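Long-range contacts in fuculose-1-phosphate aldolase (Glaciozyma antarctica, PDB 4XXF), which is a zinc-binding member of the class II aldolase and adducin family, with an alpha/beta fold built round a mixed sheet and four chains in the assembly: residues 113-118 and 184-189; 134-139 and 201-206; 141-146 and 172-177; 194-199 and 232-237. One frame throughout, in Å; residues are numbered along the deposited sequence.

Interaction 1. Residues 113-118 and 184-189. With ZN (zinc ion), chain B.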
loop_
_atom_site.group_PDB
_atom_site.type_symbol
_atom_site.label_atom_id
_atom_site.label_comp_id
_atom_site.label_asym_id
_atom_site.label_seq_id
_atom_site.Cartn_x
_atom_site.Cartn_y
_atom_site.Cartn_z
ATOM N N GLN A 113 -26.738 13.283 12.695
ATOM C CA GLN A 113 -27.253 11.948 12.911
ATOM C C GLN A 113 -26.125 10.934 13.058
ATOM O O GLN A 113 -26.303 9.907 13.699
ATOM C CB GLN A 113 -28.199 11.576 11.765
ATOM C CG GLN A 113 -29.424 12.490 11.695
ATOM C CD GLN A 113 -30.197 12.516 13.002
ATOM O OE1 GLN A 113 -30.839 11.538 13.368
ATOM N NE2 GLN A 113 -30.121 13.631 13.720
ATOM N N ALA A 114 -24.963 11.242 12.493
ATOM C CA ALA A 114 -23.852 10.294 12.494
ATOM C C ALA A 114 -22.535 10.992 12.726
ATOM O O ALA A 114 -22.329 12.124 12.259
ATOM C CB ALA A 114 -23.800 9.535 11.175
ATOM N N ILE A 115 -21.644 10.312 13.444
ATOM C CA ILE A 115 -20.322 10.852 13.753
ATOM C C ILE A 115 -19.296 9.755 13.550
ATOM O O ILE A 115 -19.521 8.618 13.959
ATOM C CB ILE A 115 -20.270 11.402 15.211
ATOM C CG1 ILE A 115 -21.344 12.474 15.436
ATOM C CG2 ILE A 115 -18.876 11.925 15.549
ATOM C CD1 ILE A 115 -21.425 12.959 16.859
ATOM N N CYS A 116 -18.175 10.104 12.911
ATOM C CA CYS A 116 -17.077 9.166 12.652
ATOM C C CYS A 116 -15.782 9.631 13.270
ATOM O O CYS A 116 -15.377 10.773 13.078
ATOM C CB CYS A 116 -16.824 8.988 11.151
ATOM S SG CYS A 116 -18.199 8.427 10.160
ATOM N N HIS A 117 -15.110 8.726 13.967
ATOM C CA HIS A 117 -13.789 8.995 14.486
ATOM C C HIS A 117 -12.941 7.730 14.448
ATOM O O HIS A 117 -13.389 6.659 14.833
ATOM C CB HIS A 117 -13.877 9.521 15.912
ATOM C CG HIS A 117 -12.551 9.661 16.580
ATOM N ND1 HIS A 117 -11.584 10.545 16.146
ATOM C CD2 HIS A 117 -12.021 9.018 17.645
ATOM C CE1 HIS A 117 -10.521 10.449 16.926
ATOM N NE2 HIS A 117 -10.755 9.518 17.840
ATOM N N SER A 118 -11.707 7.862 13.981
ATOM C CA SER A 118 -10.777 6.749 13.941
ATOM C C SER A 118 -9.386 7.331 13.883
ATOM O O SER A 118 -9.207 8.453 13.403
ATOM C CB SER A 118 -11.051 5.863 12.722
ATOM O OG SER A 118 -10.365 4.627 12.797
ATOM N N LEU A 184 -12.170 13.812 13.206
ATOM C CA LEU A 184 -13.555 13.478 13.509
ATOM C C LEU A 184 -14.458 14.200 12.509
ATOM O O LEU A 184 -14.232 15.380 12.205
ATOM C CB LEU A 184 -13.896 13.862 14.953
ATOM C CG LEU A 184 -15.329 13.621 15.439
ATOM C CD1 LEU A 184 -15.341 13.370 16.930
ATOM C CD2 LEU A 184 -16.241 14.802 15.132
ATOM N N THR A 185 -15.471 13.499 11.994
ATOM C CA THR A 185 -16.412 14.105 11.059
ATOM C C THR A 185 -17.833 13.850 11.511
ATOM O O THR A 185 -18.104 12.913 12.266
ATOM C CB THR A 185 -16.243 13.576 9.624
ATOM O OG1 THR A 185 -16.515 12.169 9.609
ATOM C CG2 THR A 185 -14.832 13.837 9.116
ATOM N N VAL A 186 -18.748 14.703 11.054
ATOM C CA VAL A 186 -20.159 14.563 11.397
ATOM C C VAL A 186 -21.000 14.673 10.139
ATOM O O VAL A 186 -20.550 15.218 9.128
ATOM C CB VAL A 186 -20.615 15.632 12.425
ATOM C CG1 VAL A 186 -19.719 15.608 13.655
ATOM C CG2 VAL A 186 -20.631 17.022 11.784
ATOM N N GLY A 187 -22.209 14.134 10.190
ATOM C CA GLY A 187 -23.105 14.215 9.054
ATOM C C GLY A 187 -24.567 14.164 9.426
ATOM O O GLY A 187 -24.947 13.651 10.480
ATOM N N THR A 188 -25.395 14.683 8.528
ATOM C CA THR A 188 -26.835 14.508 8.650
ATOM C C THR A 188 -27.227 13.090 8.258
ATOM O O THR A 188 -28.349 12.664 8.529
ATOM C CB THR A 188 -27.617 15.515 7.790
ATOM O OG1 THR A 188 -27.310 15.315 6.403
ATOM C CG2 THR A 188 -27.284 16.949 8.204
ATOM N N THR A 189 -26.301 12.380 7.614
ATOM C CA THR A 189 -26.450 10.957 7.319
ATOM C C THR A 189 -25.149 10.263 7.639
ATOM O O THR A 189 -24.099 10.902 7.695
ATOM C CB THR A 189 -26.805 10.658 5.844
ATOM O OG1 THR A 189 -25.781 11.187 4.986
ATOM C CG2 THR A 189 -28.163 11.237 5.475
HETATM ZN ZN ZN B . -9.618 9.052 19.537
HETATM O O HOH W 1 -8.941 8.662 21.407
HETATM O O HOH W 2 -10.573 7.127 19.838
HETATM O O HOH W 3 -11.267 9.859 20.735
#

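Interaction 2. Residues 134-139 and 201-206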
loop_
_atom_site.group_PDB
_atom_site.type_symbol
_atom_site.label_atom_id
_atom_site.label_comp_id
_atom_site.label_asym_id
_atom_site.label_seq_id
_atom_site.Cartn_x
_atom_site.Cartn_y
_atom_site.Cartn_z
ATOM N N ALA A 134 -4.785 22.941 4.481
ATOM C CA ALA A 134 -4.632 23.865 3.358
ATOM C C ALA A 134 -5.594 23.496 2.230
ATOM O O ALA A 134 -5.775 22.322 1.915
ATOM C CB ALA A 134 -3.190 23.869 2.858
ATOM N N ILE A 135 -6.216 24.495 1.620
ATOM C CA ILE A 135 -7.169 24.243 0.550
ATOM C C ILE A 135 -6.424 24.368 -0.785
ATOM O O ILE A 135 -6.351 25.443 -1.390
ATOM C CB ILE A 135 -8.387 25.192 0.639
ATOM C CG1 ILE A 135 -9.010 25.129 2.046
ATOM C CG2 ILE A 135 -9.418 24.838 -0.431
ATOM C CD1 ILE A 135 -9.443 23.735 2.509
ATOM N N THR A 136 -5.848 23.244 -1.208
ATOM C CA THR A 136 -4.908 23.203 -2.329
ATOM C C THR A 136 -5.340 22.269 -3.468
ATOM O O THR A 136 -4.633 22.148 -4.466
ATOM C CB THR A 136 -3.535 22.736 -1.864
ATOM O OG1 THR A 136 -3.688 21.446 -1.271
ATOM C CG2 THR A 136 -2.955 23.698 -0.829
ATOM N N THR A 137 -6.477 21.595 -3.308
ATOM C CA THR A 137 -7.004 20.713 -4.350
ATOM C C THR A 137 -8.498 20.918 -4.493
ATOM O O THR A 137 -9.168 21.384 -3.567
ATOM C CB THR A 137 -6.762 19.224 -4.051
ATOM O OG1 THR A 137 -7.556 18.846 -2.921
ATOM C CG2 THR A 137 -5.289 18.948 -3.775
ATOM N N GLN A 138 -9.036 20.553 -5.649
ATOM C CA GLN A 138 -10.473 20.644 -5.847
ATOM C C GLN A 138 -11.216 19.851 -4.772
ATOM O O GLN A 138 -12.167 20.347 -4.168
ATOM C CB GLN A 138 -10.832 20.143 -7.235
ATOM C CG GLN A 138 -12.306 20.179 -7.523
ATOM C CD GLN A 138 -12.607 19.844 -8.961
ATOM O OE1 GLN A 138 -12.024 20.422 -9.876
ATOM N NE2 GLN A 138 -13.509 18.889 -9.172
ATOM N N ASP A 139 -10.761 18.630 -4.502
ATOM C CA ASP A 139 -11.388 17.794 -3.476
ATOM C C ASP A 139 -11.385 18.457 -2.097
ATOM O O ASP A 139 -12.368 18.368 -1.344
ATOM C CB ASP A 139 -10.674 16.437 -3.400
ATOM C CG ASP A 139 -10.822 15.608 -4.684
ATOM O OD1 ASP A 139 -11.899 15.624 -5.318
ATOM O OD2 ASP A 139 -9.856 14.921 -5.067
ATOM N N GLU A 201 -9.157 12.424 5.285
ATOM C CA GLU A 201 -7.978 11.571 5.395
ATOM C C GLU A 201 -7.129 11.665 4.129
ATOM O O GLU A 201 -5.902 11.795 4.200
ATOM C CB GLU A 201 -8.386 10.119 5.672
ATOM C CG GLU A 201 -7.232 9.084 5.663
ATOM C CD GLU A 201 -6.264 9.181 6.825
ATOM O OE1 GLU A 201 -6.476 10.009 7.745
ATOM O OE2 GLU A 201 -5.296 8.390 6.814
ATOM N N LYS A 202 -7.784 11.642 2.970
ATOM C CA LYS A 202 -7.060 11.770 1.707
ATOM C C LYS A 202 -6.365 13.119 1.588
ATOM O O LYS A 202 -5.197 13.179 1.178
ATOM C CB LYS A 202 -8.004 11.558 0.520
ATOM C CG LYS A 202 -7.324 11.668 -0.854
ATOM C CD LYS A 202 -6.163 10.702 -1.053
ATOM C CE LYS A 202 -6.608 9.243 -1.019
ATOM N NZ LYS A 202 -5.461 8.314 -1.241
ATOM N N GLN A 203 -7.033 14.217 1.948
ATOM C CA GLN A 203 -6.373 15.501 1.802
ATOM C C GLN A 203 -5.226 15.653 2.808
ATOM O O GLN A 203 -4.228 16.303 2.498
ATOM C CB GLN A 203 -7.362 16.656 1.926
ATOM C CG GLN A 203 -6.714 18.008 1.609
ATOM C CD GLN A 203 -6.117 18.105 0.214
ATOM O OE1 GLN A 203 -6.604 17.499 -0.734
ATOM N NE2 GLN A 203 -5.061 18.888 0.085
ATOM N N CYS A 204 -5.342 15.056 3.997
ATOM C CA CYS A 204 -4.203 15.058 4.914
ATOM C C CYS A 204 -3.014 14.317 4.294
ATOM O O CYS A 204 -1.879 14.777 4.389
ATOM C CB CYS A 204 -4.580 14.417 6.247
ATOM S SG CYS A 204 -5.652 15.416 7.290
ATOM N N GLN A 205 -3.285 13.181 3.655
ATOM C CA GLN A 205 -2.257 12.437 2.946
ATOM C C GLN A 205 -1.599 13.288 1.869
ATOM O O GLN A 205 -0.369 13.321 1.742
ATOM C CB GLN A 205 -2.862 11.179 2.327
ATOM C CG GLN A 205 -1.840 10.275 1.634
ATOM C CD GLN A 205 -2.498 9.125 0.916
ATOM O OE1 GLN A 205 -3.730 9.030 0.861
ATOM N NE2 GLN A 205 -1.683 8.222 0.375
ATOM N N VAL A 206 -2.432 13.978 1.097
ATOM C CA VAL A 206 -1.972 14.848 0.024
ATOM C C VAL A 206 -1.105 15.986 0.572
ATOM O O VAL A 206 -0.040 16.280 0.022
ATOM C CB VAL A 206 -3.178 15.409 -0.765
ATOM C CG1 VAL A 206 -2.774 16.598 -1.604
ATOM C CG2 VAL A 206 -3.798 14.304 -1.629
HETATM O O HOH W 4 -4.104 20.378 2.273
#

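Interaction 3. Residues 141-146 and 172-177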
loop_
_atom_site.group_PDB
_atom_site.type_symbol
_atom_site.label_atom_id
_atom_site.label_comp_id
_atom_site.label_asym_id
_atom_site.label_seq_id
_atom_site.Cartn_x
_atom_site.Cartn_y
_atom_site.Cartn_z
ATOM N N CYS A 141 -11.739 21.415 -1.383
ATOM C CA CYS A 141 -12.692 22.512 -1.285
ATOM C C CYS A 141 -13.987 22.087 -0.604
ATOM O O CYS A 141 -14.775 22.945 -0.220
ATOM C CB CYS A 141 -12.991 23.083 -2.662
ATOM S SG CYS A 141 -11.591 23.958 -3.408
ATOM N N ALA A 142 -14.208 20.782 -0.435
ATOM C CA ALA A 142 -15.331 20.319 0.371
ATOM C C ALA A 142 -15.211 20.820 1.816
ATOM O O ALA A 142 -16.207 20.864 2.552
ATOM C CB ALA A 142 -15.411 18.795 0.341
ATOM N N PHE A 143 -13.996 21.203 2.209
ATOM C CA PHE A 143 -13.702 21.645 3.575
ATOM C C PHE A 143 -13.425 23.132 3.693
ATOM O O PHE A 143 -13.106 23.620 4.784
ATOM C CB PHE A 143 -12.505 20.871 4.124
ATOM C CG PHE A 143 -12.734 19.394 4.157
ATOM C CD1 PHE A 143 -13.551 18.831 5.120
ATOM C CD2 PHE A 143 -12.182 18.574 3.191
ATOM C CE1 PHE A 143 -13.789 17.471 5.127
ATOM C CE2 PHE A 143 -12.415 17.211 3.196
ATOM C CZ PHE A 143 -13.227 16.659 4.155
ATOM N N TYR A 144 -13.551 23.859 2.590
ATOM C CA TYR A 144 -13.306 25.299 2.602
ATOM C C TYR A 144 -14.202 26.005 3.608
ATOM O O TYR A 144 -15.419 25.936 3.519
ATOM C CB TYR A 144 -13.513 25.875 1.203
ATOM C CG TYR A 144 -13.490 27.377 1.163
ATOM C CD1 TYR A 144 -12.302 28.071 1.332
ATOM C CD2 TYR A 144 -14.653 28.094 0.981
ATOM C CE1 TYR A 144 -12.273 29.445 1.308
ATOM C CE2 TYR A 144 -14.635 29.465 0.950
ATOM C CZ TYR A 144 -13.444 30.128 1.117
ATOM O OH TYR A 144 -13.442 31.505 1.089
ATOM N N GLY A 145 -13.576 26.650 4.584
ATOM C CA GLY A 145 -14.295 27.348 5.635
ATOM C C GLY A 145 -15.151 26.451 6.511
ATOM O O GLY A 145 -15.991 26.955 7.266
ATOM N N ASP A 146 -14.939 25.140 6.440
ATOM C CA ASP A 146 -15.844 24.210 7.107
ATOM C C ASP A 146 -15.121 23.078 7.817
ATOM O O ASP A 146 -15.701 22.013 8.047
ATOM C CB ASP A 146 -16.853 23.630 6.104
ATOM C CG ASP A 146 -18.188 23.267 6.752
ATOM O OD1 ASP A 146 -18.619 23.957 7.710
ATOM O OD2 ASP A 146 -18.827 22.302 6.291
ATOM N N GLN A 172 -20.516 24.573 13.917
ATOM C CA GLN A 172 -21.433 23.975 12.943
ATOM C C GLN A 172 -20.715 23.341 11.742
ATOM O O GLN A 172 -21.336 23.070 10.713
ATOM C CB GLN A 172 -22.434 25.028 12.445
ATOM C CG GLN A 172 -23.241 25.714 13.549
ATOM C CD GLN A 172 -24.068 24.738 14.357
ATOM O OE1 GLN A 172 -24.763 23.888 13.803
ATOM N NE2 GLN A 172 -23.989 24.849 15.680
ATOM N N LYS A 173 -19.418 23.096 11.884
ATOM C CA LYS A 173 -18.602 22.600 10.773
ATOM C C LYS A 173 -18.725 21.089 10.581
ATOM O O LYS A 173 -19.219 20.392 11.460
ATOM C CB LYS A 173 -17.149 23.019 10.989
ATOM C CG LYS A 173 -16.995 24.551 10.966
ATOM C CD LYS A 173 -15.556 25.012 11.089
ATOM C CE LYS A 173 -15.449 26.522 10.913
ATOM N NZ LYS A 173 -16.042 27.224 12.077
ATOM N N LYS A 174 -18.306 20.592 9.417
ATOM C CA LYS A 174 -18.492 19.173 9.093
ATOM C C LYS A 174 -17.395 18.279 9.657
ATOM O O LYS A 174 -17.550 17.057 9.703
ATOM C CB LYS A 174 -18.565 18.943 7.575
ATOM C CG LYS A 174 -17.305 19.354 6.810
ATOM C CD LYS A 174 -17.271 18.763 5.389
ATOM C CE LYS A 174 -18.469 19.158 4.548
ATOM N NZ LYS A 174 -18.449 20.596 4.181
ATOM N N ALA A 175 -16.290 18.883 10.088
ATOM C CA ALA A 175 -15.131 18.089 10.483
ATOM C C ALA A 175 -14.216 18.886 11.378
ATOM O O ALA A 175 -14.249 20.121 11.385
ATOM C CB ALA A 175 -14.369 17.596 9.255
ATOM N N ILE A 176 -13.399 18.171 12.144
ATOM C CA ILE A 176 -12.418 18.810 12.999
ATOM C C ILE A 176 -11.127 17.986 12.995
ATOM O O ILE A 176 -11.135 16.744 13.006
ATOM C CB ILE A 176 -12.959 19.014 14.449
ATOM C CG1 ILE A 176 -11.941 19.762 15.317
ATOM C CG2 ILE A 176 -13.358 17.674 15.088
ATOM C CD1 ILE A 176 -12.535 20.335 16.605
ATOM N N ILE A 177 -10.013 18.699 12.925
ATOM C CA ILE A 177 -8.695 18.110 13.117
ATOM C C ILE A 177 -8.327 18.316 14.572
ATOM O O ILE A 177 -8.247 19.448 15.044
ATOM C CB ILE A 177 -7.657 18.746 12.183
ATOM C CG1 ILE A 177 -8.102 18.541 10.733
ATOM C CG2 ILE A 177 -6.271 18.166 12.436
ATOM C CD1 ILE A 177 -7.155 19.100 9.698
HETATM O O HOH W 5 -21.385 24.440 8.090
#

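Interaction 4. Residues 194-199 and 232-237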
loop_
_atom_site.group_PDB
_atom_site.type_symbol
_atom_site.label_atom_id
_atom_site.label_comp_id
_atom_site.label_asym_id
_atom_site.label_seq_id
_atom_site.Cartn_x
_atom_site.Cartn_y
_atom_site.Cartn_z
ATOM N N VAL A 194 -19.224 9.675 6.465
ATOM C CA VAL A 194 -18.213 8.793 5.903
ATOM C C VAL A 194 -17.480 9.459 4.740
ATOM O O VAL A 194 -16.247 9.399 4.684
ATOM C CB VAL A 194 -18.849 7.468 5.459
ATOM C CG1 VAL A 194 -17.886 6.648 4.610
ATOM C CG2 VAL A 194 -19.252 6.649 6.671
ATOM N N ALA A 195 -18.215 10.111 3.834
ATOM C CA ALA A 195 -17.569 10.829 2.739
ATOM C C ALA A 195 -16.598 11.858 3.277
ATOM O O ALA A 195 -15.464 11.957 2.805
ATOM C CB ALA A 195 -18.592 11.518 1.831
ATOM N N TRP A 196 -17.023 12.626 4.275
ATOM C CA TRP A 196 -16.136 13.660 4.796
ATOM C C TRP A 196 -14.881 13.055 5.431
ATOM O O TRP A 196 -13.792 13.611 5.287
ATOM C CB TRP A 196 -16.852 14.565 5.799
ATOM C CG TRP A 196 -18.145 15.165 5.322
ATOM C CD1 TRP A 196 -19.263 15.358 6.092
ATOM C CD2 TRP A 196 -18.462 15.688 4.015
ATOM N NE1 TRP A 196 -20.254 15.946 5.344
ATOM C CE2 TRP A 196 -19.793 16.147 4.066
ATOM C CE3 TRP A 196 -17.761 15.799 2.805
ATOM C CZ2 TRP A 196 -20.426 16.737 2.974
ATOM C CZ3 TRP A 196 -18.396 16.378 1.716
ATOM C CH2 TRP A 196 -19.719 16.829 1.806
ATOM N N PHE A 197 -15.012 11.914 6.101
ATOM C CA PHE A 197 -13.837 11.283 6.695
ATOM C C PHE A 197 -12.878 10.789 5.611
ATOM O O PHE A 197 -11.671 11.032 5.686
ATOM C CB PHE A 197 -14.226 10.130 7.631
ATOM C CG PHE A 197 -13.129 9.758 8.583
ATOM C CD1 PHE A 197 -12.065 8.972 8.162
ATOM C CD2 PHE A 197 -13.132 10.219 9.885
ATOM C CE1 PHE A 197 -11.025 8.659 9.023
ATOM C CE2 PHE A 197 -12.105 9.879 10.750
ATOM C CZ PHE A 197 -11.052 9.105 10.315
ATOM N N ILE A 198 -13.400 10.089 4.607
ATOM C CA ILE A 198 -12.572 9.605 3.502
ATOM C C ILE A 198 -11.852 10.767 2.818
ATOM O O ILE A 198 -10.648 10.696 2.520
ATOM C CB ILE A 198 -13.423 8.835 2.467
ATOM C CG1 ILE A 198 -13.887 7.502 3.054
ATOM C CG2 ILE A 198 -12.637 8.577 1.191
ATOM C CD1 ILE A 198 -15.025 6.852 2.248
ATOM N N MET A 199 -12.587 11.843 2.552
ATOM C CA MET A 199 -12.005 12.978 1.847
ATOM C C MET A 199 -10.991 13.716 2.701
ATOM O O MET A 199 -9.986 14.207 2.179
ATOM C CB MET A 199 -13.104 13.925 1.359
ATOM C CG MET A 199 -13.996 13.270 0.304
ATOM S SD MET A 199 -15.318 14.359 -0.269
ATOM C CE MET A 199 -14.405 15.459 -1.354
ATOM N N GLY A 232 -19.496 20.582 -1.002
ATOM C CA GLY A 232 -19.436 20.702 0.442
ATOM C C GLY A 232 -20.729 20.532 1.204
ATOM O O GLY A 232 -20.704 20.493 2.431
ATOM N N HIS A 233 -21.855 20.427 0.509
ATOM C CA HIS A 233 -23.148 20.329 1.181
ATOM C C HIS A 233 -23.522 18.867 1.406
ATOM O O HIS A 233 -22.897 17.960 0.861
ATOM C CB HIS A 233 -24.243 21.078 0.396
ATOM C CG HIS A 233 -24.443 20.598 -1.010
ATOM N ND1 HIS A 233 -25.166 19.465 -1.318
ATOM C CD2 HIS A 233 -24.053 21.126 -2.195
ATOM C CE1 HIS A 233 -25.190 19.302 -2.628
ATOM N NE2 HIS A 233 -24.523 20.297 -3.184
ATOM N N GLU A 234 -24.546 18.645 2.223
ATOM C CA GLU A 234 -24.838 17.303 2.715
ATOM C C GLU A 234 -25.320 16.332 1.647
ATOM O O GLU A 234 -24.957 15.162 1.685
ATOM C CB GLU A 234 -25.840 17.390 3.867
ATOM C CG GLU A 234 -25.211 17.944 5.152
ATOM C CD GLU A 234 -24.136 17.016 5.692
ATOM O OE1 GLU A 234 -24.499 15.913 6.146
ATOM O OE2 GLU A 234 -22.934 17.377 5.648
ATOM N N GLN A 235 -26.103 16.803 0.678
ATOM C CA GLN A 235 -26.492 15.936 -0.433
ATOM C C GLN A 235 -25.283 15.530 -1.275
ATOM O O GLN A 235 -25.185 14.387 -1.723
ATOM C CB GLN A 235 -27.540 16.608 -1.318
ATOM C CG GLN A 235 -28.927 16.622 -0.717
ATOM C CD GLN A 235 -29.923 17.317 -1.615
ATOM O OE1 GLN A 235 -30.249 18.487 -1.409
ATOM N NE2 GLN A 235 -30.406 16.606 -2.627
ATOM N N ALA A 236 -24.363 16.464 -1.502
ATOM C CA ALA A 236 -23.129 16.125 -2.209
ATOM C C ALA A 236 -22.307 15.100 -1.437
ATOM O O ALA A 236 -21.714 14.201 -2.032
ATOM C CB ALA A 236 -22.294 17.371 -2.472
ATOM N N GLY A 237 -22.286 15.225 -0.114
ATOM C CA GLY A 237 -21.601 14.248 0.714
ATOM C C GLY A 237 -22.188 12.862 0.570
ATOM O O GLY A 237 -21.463 11.880 0.417
#

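Interaction 1. Residues 113-118 and 184-189
I115 turns CG1 back beside its own backbone N (chi1 -57°), which leaves CG2 opposite that N, next to the carbonyl carbon, while L184 swings CG opposite its N (chi1 178°). These two choices bring I115 CG2 to 3.9 Å from L184 CD2, the branches meeting at a slant. On the same face of the sheet, I115 CG1 runs side by side with V186 CG1, 4.0 Å away, in a non-hydrogen-bonded pair. Helix 96-108 packs over this face, setting H102, I105 and H106 against I115.

On the face carrying C116 and T185, C116 CB approaches T185 OG1 to 3.5 Å. That hydroxyl is hydrogen-bonded to A193 O of helix 190-213, so a buried polar atom is satisfied beyond the sheet. The backbones of C116 and T185 form a reciprocal pair, and the bond from C116 N to T185 O (2.9 Å) is nearly straight at 169°.

Towards Q113 the ladder changes. G187 O accepts from both Q113 N (2.9 Å) and A114 N (3.1 Å), a classic beta bulge in which two residues face one, and G187 N returns a bond to A114 O.

At the other end, H117 NE2 binds the zinc ion at 2.1 Å, and its ND1 is hydrogen-bonded to L183 O, which steadies the ring's rotation. H119, H181 and three waters complete the coordination. The arrangement is a central antiparallel strand pair in the mixed sheet of this family, with a three-histidine zinc site at its end.

Interaction 2. Residues 134-139 and 201-206
T137 and Q203 meet where the irregular 134-139 run, extended at T137 and turning into a 3-10 segment at D139, lies against helix 190-213. This is a loop-on-helix contact at the periphery of the alpha/beta fold, next to a subunit interface. The Q203 side chain carries most of it. With CG opposite the backbone N and a bend at chi2 (59°), its amide is presented to the loop, approaching T137 from the opposite direction. T137 OG1 donates to Q203 OE1 at 2.7 Å, coming from above the carbonyl plane, 48° out of it, and not along a lone pair.

The amide nitrogen faces the preceding residues: Q203 NE2 lies 3.2 Å from T136 OG1 and gives a hydrogen bond to a water. Polar partners at both ends should fix which way round the amide sits. The T137 methyl adds a loose apolar contact, its CG2 4.1 Å from V206 CG1.

A second subunit also holds the loop. T136 O is bonded to N180 of that subunit, and D139 pairs with its K124 and with ND1 of its zinc ligand H119. Within the chain, the water on Q203 NE2 (2.8 Å) donates in turn to A134 O, at 2.6 Å.

Interaction 3. Residues 141-146 and 172-177
K174 and D146 form a salt bridge that depends on the lysine's folded shape. K174 CG sits between its backbone N and carbonyl carbon (chi1 61°), and further bends at chi3 and chi4 curl the chain back over the 141-146 turn. Its NZ meets D146 OD2 at 2.7 Å, on the anti lone pair, the side away from OD1. The same nitrogen donates to A142 O at 2.8 Å, almost in line with the carbonyl (172°), and to G232 O. Three oxygens therefore hold a buried ammonium group, which probably favours its charged form.

The D146 carboxylate is engaged at both oxygens. OD1 lies 3.4 Å from K173 CA and accepts from a water that also donates to Q172 O. The K173 chain slides past D146 in the opposite direction, its CB near D146 O. A longer backbone bond runs from K174 N to D146 O (3.3 Å).

The F143 ring packs obliquely on the lysine's aliphatic part, CE1 to K174 CD at 3.7 Å, and touches A175 CB more loosely. F143 to D146 make a type II beta turn, with G145 at its positive-phi third position.

This turn leads into strand 147-150 beside the start of strand 175-178. The contact thus ties together the entrances of two parallel neighbours at the sheet margin, joined through helix 163-170 as a beta-alpha-beta crossover.

Interaction 4. Residues 194-199 and 232-237
W196 and E234 supply the polar link between the two helices. W196 NE1 donates to E234 OE2 at 3.1 Å, bent to 152°. The oxygen lies close to the indole plane and is met on its syn side, although the ring and carboxylate are turned 54° apart. E234 can reach back because its chain curls at chi2 (-64°). The other oxygen, OE1, is bonded to S192 OG and T188 N, so the carboxylate is held through both oxygens and its rotation is restrained.

Across the two segments, the rest of the indole's contact is close packing. H233 O sits at the ring edge, in plane, 3.5 Å from W196 CZ2. This carbonyl also takes the hydrogen bond from G237 N that opens helix 234-256, with H233 at the N-cap position. W196 CH2 reaches the backbone of the first turn, 3.4 Å from G237 CA, an approach made possible by the missing side chain. The backbones come close here too: the CA atoms of A195 and G237 are 5.7 Å apart, and A195 CB rests 3.2 Å from G237 O.

A cation-pi interaction adds K174 to the surroundings of the indole.

Helix 190-213 is layered between sheet and helix. V194 and F197 pack on strand 114-118, F197 also on strand 182-187, whereas A195 turns to A241 of helix 234-256. W196 lies between T185 of strand 182-187 and Q240 of helix 234-256. I198 and M199 extend the packing to H40 and T41 of a second subunit.

How the interactions relate
Interaction 1 forms the core of the sheet, close to the chain's centre, and rests mainly on backbone ladder bonds. Interaction 3 adjoins it within the sheet, through neighbouring strands 175-178 and 182-187, but is only partly buried and relies on charge and a turn. Interactions 2 and 4 both use helix 190-213 and touch the second subunit. Interaction 2, an amide-hydroxyl contact with its centre about 17 Å from the centre of the chain, is buried although peripheral; interaction 4 is also buried, a helix pairing led by an aromatic ring. K174 connects interactions 3 and 4, and E234 ties interaction 4 to T188 of interaction 1. I135 packs on C141, bringing interactions 2 and 3 together.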